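Local coordinates for protein Ca(2+)/H(+) antiporter ChaA (Bacillus subtilis subsp. subtilis, PDB 4KJR) that extrudes calcium across the cell membrane in exchange for external protons, working as a homotrimer that transports neither sodium nor potassium, at residues T36-L40 and V216-I220. The protein carries 2 engineered substitutions. Residues are numbered along the deposited sequence; the frame is centred on the assembly and turned at random.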
ATOM      1  N   THR A  36      -2.687  19.189 -32.572  1.00 89.83           N
ATOM      2  CA  THR A  36      -3.861  20.054 -32.529  1.00 90.21           C
ATOM      3  C   THR A  36      -4.650  19.896 -31.230  1.00 90.70           C
ATOM      4  O   THR A  36      -4.998  20.892 -30.581  1.00 88.10           O
ATOM      5  CB  THR A  36      -4.839  19.720 -33.671  1.00 93.59           C
ATOM      6  OG1 THR A  36      -4.312  18.660 -34.478  1.00 98.21           O
ATOM      7  CG2 THR A  36      -5.116  20.945 -34.510  1.00 93.89           C
ATOM      8  N   ILE A  37      -4.930  18.642 -30.862  1.00 88.42           N
ATOM      9  CA  ILE A  37      -5.851  18.350 -29.765  1.00 88.77           C
ATOM     10  C   ILE A  37      -5.336  18.883 -28.435  1.00 89.75           C
ATOM     11  O   ILE A  37      -6.118  19.416 -27.642  1.00 92.82           O
ATOM     12  CB  ILE A  37      -6.212  16.855 -29.638  1.00 89.10           C
ATOM     13  CG1 ILE A  37      -6.375  16.207 -31.017  1.00 91.04           C
ATOM     14  CG2 ILE A  37      -7.487  16.695 -28.820  1.00 85.36           C
ATOM     15  CD1 ILE A  37      -6.738  14.734 -30.973  1.00 88.00           C
ATOM     16  N   ILE A  38      -4.032  18.757 -28.197  1.00 84.50           N
ATOM     17  CA  ILE A  38      -3.422  19.422 -27.045  1.00 82.34           C
ATOM     18  C   ILE A  38      -4.041  20.811 -26.934  1.00 84.30           C
ATOM     19  O   ILE A  38      -4.762  21.101 -25.976  1.00 82.31           O
ATOM     20  CB  ILE A  38      -1.889  19.543 -27.172  1.00 80.12           C
ATOM     21  CG1 ILE A  38      -1.236  18.155 -27.182  1.00 79.64           C
ATOM     22  CG2 ILE A  38      -1.324  20.409 -26.049  1.00 73.86           C
ATOM     23  CD1 ILE A  38       0.131  18.120 -27.830  1.00 80.05           C
ATOM     24  N   ALA A  39      -3.790  21.637 -27.953  1.00 88.36           N
ATOM     25  CA  ALA A  39      -4.277  23.016 -28.008  1.00 90.56           C
ATOM     26  C   ALA A  39      -5.796  23.094 -27.909  1.00 89.72           C
ATOM     27  O   ALA A  39      -6.337  23.983 -27.244  1.00 90.30           O
ATOM     28  CB  ALA A  39      -3.791  23.697 -29.280  1.00 88.70           C
ATOM     29  N   LEU A  40      -6.473  22.152 -28.562  1.00 86.41           N
ATOM     30  CA  LEU A  40      -7.932  22.077 -28.519  1.00 87.28           C
ATOM     31  C   LEU A  40      -8.454  21.780 -27.114  1.00 85.94           C
ATOM     32  O   LEU A  40      -9.520  22.256 -26.737  1.00 81.30           O
ATOM     33  CB  LEU A  40      -8.445  21.040 -29.522  1.00 86.22           C
ATOM     34  CG  LEU A  40      -8.343  21.404 -31.005  1.00 84.86           C
ATOM     35  CD1 LEU A  40      -8.563  20.182 -31.878  1.00 85.08           C
ATOM     36  CD2 LEU A  40      -9.342  22.498 -31.352  1.00 84.86           C
ATOM     37  N   VAL A 216     -14.701  19.794 -33.501  1.00107.66           N
ATOM     38  CA  VAL A 216     -13.385  19.604 -34.117  1.00110.40           C
ATOM     39  C   VAL A 216     -12.651  18.434 -33.443  1.00111.47           C
ATOM     40  O   VAL A 216     -12.120  17.552 -34.126  1.00113.29           O
ATOM     41  CB  VAL A 216     -12.543  20.905 -34.068  1.00110.22           C
ATOM     42  CG1 VAL A 216     -11.159  20.699 -34.671  1.00105.50           C
ATOM     43  CG2 VAL A 216     -13.267  22.040 -34.782  1.00106.61           C
ATOM     44  N   VAL A 217     -12.645  18.429 -32.108  1.00107.51           N
ATOM     45  CA  VAL A 217     -12.065  17.338 -31.318  1.00104.67           C
ATOM     46  C   VAL A 217     -12.752  16.013 -31.647  1.00102.53           C
ATOM     47  O   VAL A 217     -12.084  14.998 -31.847  1.00102.58           O
ATOM     48  CB  VAL A 217     -12.145  17.629 -29.803  1.00103.45           C
ATOM     49  CG1 VAL A 217     -11.689  16.432 -28.984  1.00104.34           C
ATOM     50  CG2 VAL A 217     -11.302  18.844 -29.453  1.00104.06           C
ATOM     51  N   ALA A 218     -14.081  16.041 -31.724  1.00101.82           N
ATOM     52  CA  ALA A 218     -14.880  14.869 -32.095  1.00103.75           C
ATOM     53  C   ALA A 218     -14.634  14.393 -33.529  1.00105.43           C
ATOM     54  O   ALA A 218     -14.716  13.198 -33.805  1.00108.52           O
ATOM     55  CB  ALA A 218     -16.360  15.145 -31.881  1.00104.26           C
ATOM     56  N   TYR A 219     -14.348  15.326 -34.435  1.00105.55           N
ATOM     57  CA  TYR A 219     -14.051  14.977 -35.825  1.00107.42           C
ATOM     58  C   TYR A 219     -12.624  14.461 -36.008  1.00107.83           C
ATOM     59  O   TYR A 219     -12.389  13.537 -36.792  1.00105.23           O
ATOM     60  CB  TYR A 219     -14.337  16.154 -36.762  1.00112.65           C
ATOM     61  CG  TYR A 219     -15.650  16.033 -37.506  1.00116.52           C
ATOM     62  CD1 TYR A 219     -15.709  15.399 -38.748  1.00117.43           C
ATOM     63  CD2 TYR A 219     -16.835  16.544 -36.969  1.00117.05           C
ATOM     64  CE1 TYR A 219     -16.906  15.280 -39.436  1.00123.09           C
ATOM     65  CE2 TYR A 219     -18.038  16.426 -37.650  1.00120.47           C
ATOM     66  CZ  TYR A 219     -18.068  15.793 -38.883  1.00123.77           C
ATOM     67  OH  TYR A 219     -19.254  15.669 -39.573  1.00126.94           O
ATOM     68  N   ILE A 220     -11.681  15.062 -35.285  1.00105.79           N
ATOM     69  CA  ILE A 220     -10.295  14.591 -35.265  1.00104.75           C
ATOM     70  C   ILE A 220     -10.215  13.228 -34.561  1.00107.32           C
ATOM     71  O   ILE A 220      -9.389  12.371 -34.920  1.00104.37           O
ATOM     72  CB  ILE A 220      -9.354  15.630 -34.612  1.00103.07           C
ATOM     73  CG1 ILE A 220      -9.177  16.835 -35.543  1.00102.07           C
ATOM     74  CG2 ILE A 220      -7.997  15.015 -34.291  1.00102.76           C
ATOM     75  CD1 ILE A 220      -8.413  18.000 -34.948  1.00102.10           C
TER
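I220 lies against three residues of 36-40, and its two branches divide the work. The CG2 branch meets I37, with I220 CG2 3.6 Å from I37 CD1; the two side chains run past one another in opposite senses. The longer branch, extended at chi2 173°, carries CD1 off at a wide angle to CG2, to where it meets L40 tip to tip, 3.8 Å from L40 CD1, and brushes T36 CB at 4.2 Å.

L40 in turn sits among three residues of 216-220. Its CD1 also lies 3.8 Å from V216 CG1, the two side chains crossing at about a right angle, while nearer the backbone L40 CB rests 3.6 Å from V217 CG2. That methyl is turned to L40 because V217 holds its CG1 anti to the backbone N (chi1 174°), which puts CG2 beside that N; CG1 faces I37 CG2 at 4.2 Å.

All these contacts are between carbon atoms. T36 OG1, the polar side-chain atom among the touching residues, is hydrogen-bonded back to Y33 O of its own helix. Around the pair, V71 of helix 70-81 touches both I37 and V217, V13 and S16 of helix 3-22 touch V216 and I220 respectively, and V250 of helix 239-256 reaches I37.

The local axes run nearly antiparallel, at 154°, and come within 10.5 Å of each other. The arrangement is typical of apolar helix-helix packing in a membrane protein, here joining helices 26-53 and 204-234 from the two sodium/calcium exchanger regions of a CaCA-family antiporter.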